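Local coordinates for protein Chains: A (PDB 6ZM9) that probably cleaves S-adenosyl methionine as a phage-encoded SAM lyase, and binds the product 5'-deoxy-5'-methylthioadenosine in pockets formed between neighbouring subunits of a trimer, at residues Ala13-Gly18 with Ile74-Leu79; Gln104-Val109 with Ser122-Trp127. All coordinates share one frame; numbering follows the deposited sequence.

Contact 1 of 2, residues Ala13-Gly18 with Ile74-Leu79; sequences ARIFVG and IIIIDL. With MTA (5'-deoxy-5'-methylthioadenosine), chain F.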
loop_
_atom_site.group_PDB
_atom_site.type_symbol
_atom_site.label_atom_id
_atom_site.label_comp_id
_atom_site.label_asym_id
_atom_site.label_seq_id
_atom_site.Cartn_x
_atom_site.Cartn_y
_atom_site.Cartn_z
ATOM N N ALA A 13 8.618 -5.053 5.526
ATOM C CA ALA A 13 8.969 -3.675 5.800
ATOM C C ALA A 13 8.383 -2.765 4.737
ATOM O O ALA A 13 8.084 -3.184 3.618
ATOM C CB ALA A 13 10.487 -3.470 5.795
ATOM N N ARG A 14 8.222 -1.500 5.115
ATOM C CA ARG A 14 7.877 -0.420 4.202
ATOM C C ARG A 14 8.874 0.711 4.426
ATOM O O ARG A 14 9.176 1.063 5.570
ATOM C CB ARG A 14 6.468 0.126 4.477
ATOM C CG ARG A 14 5.350 -0.866 4.311
ATOM C CD ARG A 14 4.016 -0.151 4.070
ATOM N NE ARG A 14 3.532 0.574 5.244
ATOM C CZ ARG A 14 2.481 1.390 5.243
ATOM N NH1 ARG A 14 1.796 1.611 4.128
ATOM N NH2 ARG A 14 2.117 1.994 6.365
ATOM N N ILE A 15 9.386 1.278 3.337
ATOM C CA ILE A 15 10.311 2.402 3.397
ATOM C C ILE A 15 9.757 3.520 2.522
ATOM O O ILE A 15 9.374 3.276 1.377
ATOM C CB ILE A 15 11.714 1.999 2.910
ATOM C CG1 ILE A 15 12.242 0.790 3.684
ATOM C CG2 ILE A 15 12.684 3.176 3.009
ATOM C CD1 ILE A 15 13.574 0.279 3.170
ATOM N N PHE A 16 9.720 4.741 3.057
ATOM C CA PHE A 16 9.237 5.901 2.324
ATOM C C PHE A 16 10.404 6.826 2.020
ATOM O O PHE A 16 11.069 7.310 2.950
ATOM C CB PHE A 16 8.187 6.627 3.143
ATOM C CG PHE A 16 6.948 5.820 3.397
ATOM C CD1 PHE A 16 6.861 4.944 4.466
ATOM C CD2 PHE A 16 5.868 5.938 2.551
ATOM C CE1 PHE A 16 5.694 4.211 4.697
ATOM C CE2 PHE A 16 4.683 5.222 2.780
ATOM C CZ PHE A 16 4.592 4.366 3.848
ATOM N N VAL A 17 10.629 7.086 0.724
ATOM C CA VAL A 17 11.750 7.893 0.239
ATOM C C VAL A 17 11.203 8.975 -0.685
ATOM O O VAL A 17 10.594 8.652 -1.713
ATOM C CB VAL A 17 12.776 7.058 -0.555
ATOM C CG1 VAL A 17 14.010 7.911 -0.870
ATOM C CG2 VAL A 17 13.183 5.787 0.169
ATOM N N GLY A 18 11.462 10.236 -0.360
ATOM C CA GLY A 18 11.088 11.326 -1.230
ATOM C C GLY A 18 12.067 11.562 -2.369
ATOM O O GLY A 18 13.222 11.122 -2.354
ATOM N N ILE A 74 8.643 1.658 -0.749
ATOM C CA ILE A 74 9.263 0.362 -1.006
ATOM C C ILE A 74 8.606 -0.649 -0.084
ATOM O O ILE A 74 8.539 -0.428 1.132
ATOM C CB ILE A 74 10.782 0.414 -0.743
ATOM C CG1 ILE A 74 11.434 1.595 -1.464
ATOM C CG2 ILE A 74 11.429 -0.927 -1.151
ATOM C CD1 ILE A 74 12.925 1.759 -1.161
ATOM N N ILE A 75 8.114 -1.750 -0.655
ATOM C CA ILE A 75 7.450 -2.811 0.101
ATOM C C ILE A 75 8.318 -4.057 -0.016
ATOM O O ILE A 75 8.558 -4.548 -1.127
ATOM C CB ILE A 75 6.032 -3.086 -0.424
ATOM C CG1 ILE A 75 5.193 -1.811 -0.373
ATOM C CG2 ILE A 75 5.383 -4.216 0.358
ATOM C CD1 ILE A 75 3.874 -1.901 -1.133
ATOM N N ILE A 76 8.755 -4.597 1.125
ATOM C CA ILE A 76 9.640 -5.757 1.155
ATOM C C ILE A 76 8.980 -6.836 1.995
ATOM O O ILE A 76 8.751 -6.636 3.191
ATOM C CB ILE A 76 11.013 -5.412 1.757
ATOM C CG1 ILE A 76 11.758 -4.418 0.874
ATOM C CG2 ILE A 76 11.836 -6.691 1.938
ATOM C CD1 ILE A 76 12.969 -3.800 1.542
ATOM N N ILE A 77 8.686 -7.977 1.383
ATOM C CA ILE A 77 8.271 -9.171 2.107
ATOM C C ILE A 77 9.475 -10.105 2.181
ATOM O O ILE A 77 10.087 -10.408 1.153
ATOM C CB ILE A 77 7.077 -9.854 1.411
ATOM C CG1 ILE A 77 5.891 -8.885 1.306
ATOM C CG2 ILE A 77 6.731 -11.150 2.155
ATOM C CD1 ILE A 77 4.799 -9.383 0.444
ATOM N N ASP A 78 9.842 -10.546 3.387
ATOM C CA ASP A 78 10.999 -11.430 3.521
ATOM C C ASP A 78 10.613 -12.812 3.008
ATOM O O ASP A 78 9.726 -13.451 3.579
ATOM C CB ASP A 78 11.424 -11.523 4.989
ATOM C CG ASP A 78 12.580 -12.486 5.209
ATOM O OD1 ASP A 78 13.352 -12.701 4.247
ATOM O OD2 ASP A 78 12.722 -13.018 6.349
ATOM N N LEU A 79 11.268 -13.270 1.938
ATOM C CA LEU A 79 11.065 -14.611 1.408
ATOM C C LEU A 79 12.182 -15.580 1.788
ATOM O O LEU A 79 12.144 -16.735 1.354
ATOM C CB LEU A 79 10.943 -14.570 -0.133
ATOM C CG LEU A 79 9.864 -13.655 -0.703
ATOM C CD1 LEU A 79 9.716 -13.702 -2.214
ATOM C CD2 LEU A 79 8.509 -13.976 -0.108
HETATM C CS MTA F . 5.950 -12.514 -7.493
HETATM S "S5'" MTA F . 6.670 -11.582 -8.806
HETATM C "C5'" MTA F . 5.398 -10.336 -9.078
HETATM C "C4'" MTA F . 5.564 -9.048 -8.295
HETATM O "O4'" MTA F . 5.561 -9.349 -6.890
HETATM C "C2'" MTA F . 6.904 -7.399 -7.258
HETATM O "O2'" MTA F . 6.072 -6.270 -7.467
HETATM C "C3'" MTA F . 6.852 -8.259 -8.524
HETATM O "O3'" MTA F . 6.838 -7.494 -9.717
HETATM C "C1'" MTA F . 6.295 -8.341 -6.209
HETATM N N9 MTA F . 7.290 -8.978 -5.360
HETATM C C8 MTA F . 8.021 -10.115 -5.601
HETATM N N7 MTA F . 8.771 -10.499 -4.595
HETATM C C5 MTA F . 8.522 -9.541 -3.619
HETATM C C6 MTA F . 8.946 -9.413 -2.282
HETATM N N6 MTA F . 9.748 -10.288 -1.658
HETATM N N1 MTA F . 8.466 -8.362 -1.572
HETATM C C2 MTA F . 7.619 -7.513 -2.167
HETATM N N3 MTA F . 7.135 -7.547 -3.405
HETATM C C4 MTA F . 7.625 -8.593 -4.089
#

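Contact 2 of 2, residues Gln104-Val109 with Ser122-Trp127; sequences QESVIV and SITAEW. With PRO (proline), chain E; MTA (5'-deoxy-5'-methylthioadenosine), chain B; PO4 (phosphate ion), chain C.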
loop_
_atom_site.group_PDB
_atom_site.type_symbol
_atom_site.label_atom_id
_atom_site.label_comp_id
_atom_site.label_asym_id
_atom_site.label_seq_id
_atom_site.Cartn_x
_atom_site.Cartn_y
_atom_site.Cartn_z
ATOM N N GLN A 104 18.326 13.147 1.384
ATOM C CA GLN A 104 17.057 13.393 2.056
ATOM C C GLN A 104 17.218 13.826 3.507
ATOM O O GLN A 104 18.117 13.382 4.220
ATOM C CB GLN A 104 16.196 12.125 2.025
ATOM C CG GLN A 104 15.818 11.708 0.624
ATOM C CD GLN A 104 14.904 12.716 -0.006
ATOM O OE1 GLN A 104 13.774 12.902 0.442
ATOM N NE2 GLN A 104 15.384 13.389 -1.038
ATOM N N GLU A 105 16.276 14.656 3.958
ATOM C CA GLU A 105 16.234 15.042 5.362
ATOM C C GLU A 105 15.786 13.880 6.236
ATOM O O GLU A 105 16.303 13.693 7.345
ATOM C CB GLU A 105 15.309 16.234 5.601
ATOM C CG GLU A 105 15.436 16.737 7.031
ATOM C CD GLU A 105 14.518 17.887 7.364
ATOM O OE1 GLU A 105 13.286 17.756 7.219
ATOM O OE2 GLU A 105 15.044 18.921 7.803
ATOM N N SER A 106 14.812 13.102 5.765
ATOM C CA SER A 106 14.200 12.031 6.544
ATOM C C SER A 106 13.764 10.906 5.617
ATOM O O SER A 106 13.205 11.185 4.551
ATOM C CB SER A 106 12.934 12.594 7.208
ATOM O OG SER A 106 12.291 11.659 8.054
ATOM N N VAL A 107 13.954 9.658 6.051
ATOM C CA VAL A 107 13.387 8.462 5.429
ATOM C C VAL A 107 12.637 7.720 6.529
ATOM O O VAL A 107 13.158 7.561 7.639
ATOM C CB VAL A 107 14.487 7.579 4.809
ATOM C CG1 VAL A 107 13.998 6.182 4.484
ATOM C CG2 VAL A 107 15.026 8.231 3.539
ATOM N N ILE A 108 11.419 7.266 6.246
ATOM C CA ILE A 108 10.632 6.519 7.228
ATOM C C ILE A 108 10.725 5.031 6.929
ATOM O O ILE A 108 10.548 4.609 5.779
ATOM C CB ILE A 108 9.159 6.975 7.246
ATOM C CG1 ILE A 108 9.063 8.427 7.700
ATOM C CG2 ILE A 108 8.336 6.041 8.132
ATOM C CD1 ILE A 108 7.686 9.037 7.478
ATOM N N VAL A 109 10.971 4.234 7.969
ATOM C CA VAL A 109 11.055 2.781 7.877
ATOM C C VAL A 109 10.063 2.185 8.869
ATOM O O VAL A 109 10.048 2.559 10.048
ATOM C CB VAL A 109 12.477 2.283 8.194
ATOM C CG1 VAL A 109 12.508 0.764 8.232
ATOM C CG2 VAL A 109 13.461 2.806 7.187
ATOM N N SER A 122 12.115 7.098 12.065
ATOM C CA SER A 122 12.474 8.204 11.168
ATOM C C SER A 122 13.992 8.292 11.145
ATOM O O SER A 122 14.601 8.476 12.202
ATOM C CB SER A 122 11.824 9.536 11.622
ATOM O OG SER A 122 11.974 10.526 10.604
ATOM N N ILE A 123 14.578 8.116 9.976
ATOM C CA ILE A 123 16.017 8.176 9.823
ATOM C C ILE A 123 16.311 9.590 9.386
ATOM O O ILE A 123 15.953 9.978 8.268
ATOM C CB ILE A 123 16.531 7.161 8.799
ATOM C CG1 ILE A 123 16.211 5.751 9.245
ATOM C CG2 ILE A 123 18.036 7.363 8.623
ATOM C CD1 ILE A 123 16.497 4.687 8.193
ATOM N N THR A 124 16.919 10.379 10.266
ATOM C CA THR A 124 16.967 11.821 10.101
ATOM C C THR A 124 18.397 12.284 9.926
ATOM O O THR A 124 19.286 11.888 10.688
ATOM C CB THR A 124 16.320 12.500 11.304
ATOM O OG1 THR A 124 14.971 12.038 11.409
ATOM C CG2 THR A 124 16.313 13.988 11.131
ATOM N N ALA A 125 18.597 13.148 8.942
ATOM C CA ALA A 125 19.909 13.708 8.689
ATOM C C ALA A 125 20.372 14.552 9.867
ATOM O O ALA A 125 19.589 15.277 10.486
ATOM C CB ALA A 125 19.829 14.596 7.449
ATOM N N GLU A 126 21.670 14.487 10.150
ATOM C CA GLU A 126 22.282 15.244 11.232
ATOM C C GLU A 126 23.053 16.460 10.724
ATOM O O GLU A 126 24.028 16.891 11.348
ATOM C CB GLU A 126 23.166 14.325 12.069
ATOM C CG GLU A 126 22.401 13.272 12.861
ATOM C CD GLU A 126 23.336 12.334 13.611
ATOM O OE1 GLU A 126 24.057 12.790 14.509
ATOM O OE2 GLU A 126 23.413 11.142 13.287
ATOM N N TRP A 127 22.620 17.027 9.603
ATOM C CA TRP A 127 23.202 18.250 9.088
ATOM C C TRP A 127 23.394 19.284 10.191
ATOM O O TRP A 127 22.463 19.593 10.944
ATOM C CB TRP A 127 22.267 18.819 8.024
ATOM C CG TRP A 127 21.977 17.888 6.869
ATOM C CD1 TRP A 127 22.816 16.953 6.320
ATOM C CD2 TRP A 127 20.774 17.839 6.110
ATOM N NE1 TRP A 127 22.190 16.311 5.270
ATOM C CE2 TRP A 127 20.938 16.851 5.118
ATOM C CE3 TRP A 127 19.565 18.541 6.165
ATOM C CZ2 TRP A 127 19.938 16.544 4.205
ATOM C CZ3 TRP A 127 18.576 18.231 5.255
ATOM C CH2 TRP A 127 18.762 17.238 4.300
HETATM N N PRO E . 12.133 15.033 0.353
HETATM C CA PRO E . 12.512 16.408 0.682
HETATM C C PRO E . 13.894 16.525 1.300
HETATM O O PRO E . 14.558 17.561 1.162
HETATM C CB PRO E . 11.467 16.799 1.724
HETATM C CG PRO E . 11.004 15.441 2.291
HETATM C CD PRO E . 11.624 14.336 1.541
HETATM O OXT PRO E . 14.350 15.599 1.969
HETATM C CS MTA B . 9.800 11.224 5.112
HETATM S "S5'" MTA B . 9.491 12.325 3.769
HETATM C "C5'" MTA B . 9.380 11.165 2.395
HETATM C "C4'" MTA B . 7.988 10.654 2.079
HETATM O "O4'" MTA B . 7.460 9.984 3.236
HETATM C "C2'" MTA B . 5.640 10.923 1.991
HETATM O "O2'" MTA B . 5.365 10.120 0.855
HETATM C "C3'" MTA B . 6.933 11.697 1.715
HETATM O "O3'" MTA B . 7.033 12.154 0.377
HETATM C "C1'" MTA B . 6.041 10.053 3.191
HETATM N N9 MTA B . 5.557 10.568 4.463
HETATM C C8 MTA B . 6.124 11.519 5.274
HETATM N N7 MTA B . 5.499 11.700 6.413
HETATM C C5 MTA B . 4.437 10.807 6.348
HETATM C C6 MTA B . 3.437 10.446 7.273
HETATM N N6 MTA B . 3.331 10.961 8.506
HETATM N N1 MTA B . 2.562 9.479 6.903
HETATM C C2 MTA B . 2.694 8.916 5.696
HETATM N N3 MTA B . 3.604 9.156 4.757
HETATM C C4 MTA B . 4.457 10.118 5.143
HETATM P P PO4 C . 23.945 13.462 2.513
HETATM O O1 PO4 C . 22.893 14.257 3.260
HETATM O O2 PO4 C . 25.138 14.393 2.390
HETATM O O3 PO4 C . 24.299 12.239 3.319
HETATM O O4 PO4 C . 23.426 13.046 1.146
#

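Contact 1 of 2, residues Ala13-Gly18 with Ile74-Leu79
A13 opens the pairing of two antiparallel strands, 11-21 and 66-77, with a hydrogen-bonded pair to I76: A13 N reaches I76 O at 2.8 Å and A13 O takes I76 N at 2.9 Å. Its methyl shares a face of the sheet with I15, I74 and I76, the face that packs on helices 84-101 and 29-43.

R14 and I75 form the non-hydrogen-bonded pair that follows, on the other face. Here the close approach is a CA-H...O contact, R14 CA to I74 O at 3.1 Å. The R14 chain, bent at chi3 (-69°), carries the guanidinium out from the sheet beside F16, whose CZ lies over the centre of one guanidinium face; the guanidinium carbon in turn sits at the edge of the phenylalanine ring.

I15 pairs with I74 through two further backbone bonds, I74 N to I15 O being nearly straight at 170°. I15 CB and I74 CB lie side by side, 4.1 Å apart. Standing out from the sheet and leaning toward the A13 end, I15 CD1 meets I76 CD1 tip to tip at 4.4 Å. F16, on the R14 face, lines the pocket of one 5'-deoxy-5'-methylthioadenosine (MTA). V17 ends the apolar row, its CG2 touching I74 CD1 at 4.2 Å.

I77 binds another MTA at the far end of strand 66-77. There I77 N donates to N1 of the adenine at 3.0 Å and I77 O accepts from its N6, a pair of bonds that reads the Watson-Crick edge of the base. S50 of this chain and E69 and S71 of the second subunit also hydrogen-bond this MTA. The chemistry is thus divided: aliphatic groups bury one face against the helices, and main-chain polar atoms beyond the ladder recognise adenine.

Contact 2 of 2, residues Gln104-Val109 with Ser122-Trp127
W127 meets E105 obliquely, neither squarely over its indole face nor at the edge: W127 CH2 reaches E105 CA at 3.5 Å, and the two side chains cross at about a right angle. The A125 methyl lies over one face of the indole, 3.4 Å above the plane. At the ring edge, W127 NE1 donates to O1 of a phosphate ion, probably from the crystallisation liquor. The cluster sits at the open end of the beta hairpin of strands 106-113 and 116-124. The E105 carboxylate itself is held by Y58 and R62.

From there A125 N binds E105 O at 2.8 Å, and V107 and I123 form a hydrogen-bonded pair, I123 N meeting V107 O nearly along its C=O axis. Further on, V109 CG2 packs on I123 CD1 at 3.7 Å. I123 and its neighbours also pair with a strand of the third subunit, which carries the sheet across the interface.

The loop before the hairpin binds proline: Q104 OE1 lies 2.7 Å from the proline N, and E105 N donates to OXT. I108 CD1 lies by the adenine of MTA. Both serines having second conformers, S106 OG (chi1 -177°, swung opposite the backbone N) reaches diagonally to S122 OG in a weak, tentative 2.8 Å bond.

Overall arrangement
Contacts 1 and 2 lie in one antiparallel sheet, their centres 16 Å apart, joined because strands 11-21 and 106-113 are neighbours. F16 N probably hydrogen-bonds I108 O at 2.8 Å, and I15 CG2 packs on V107 CG1 at 3.6 Å beside it. Both residues of the probable bond line the MTA pocket, with G18 and S106. G18 O also lies 3.3 Å from Q104 CD, which brings the later part of strand 11-21 close to the proline site. Contact 1 grips the adenine of a different MTA through I77, while the MTA beside contact 2 is bonded by I77 of the third subunit, so each site draws on two chains.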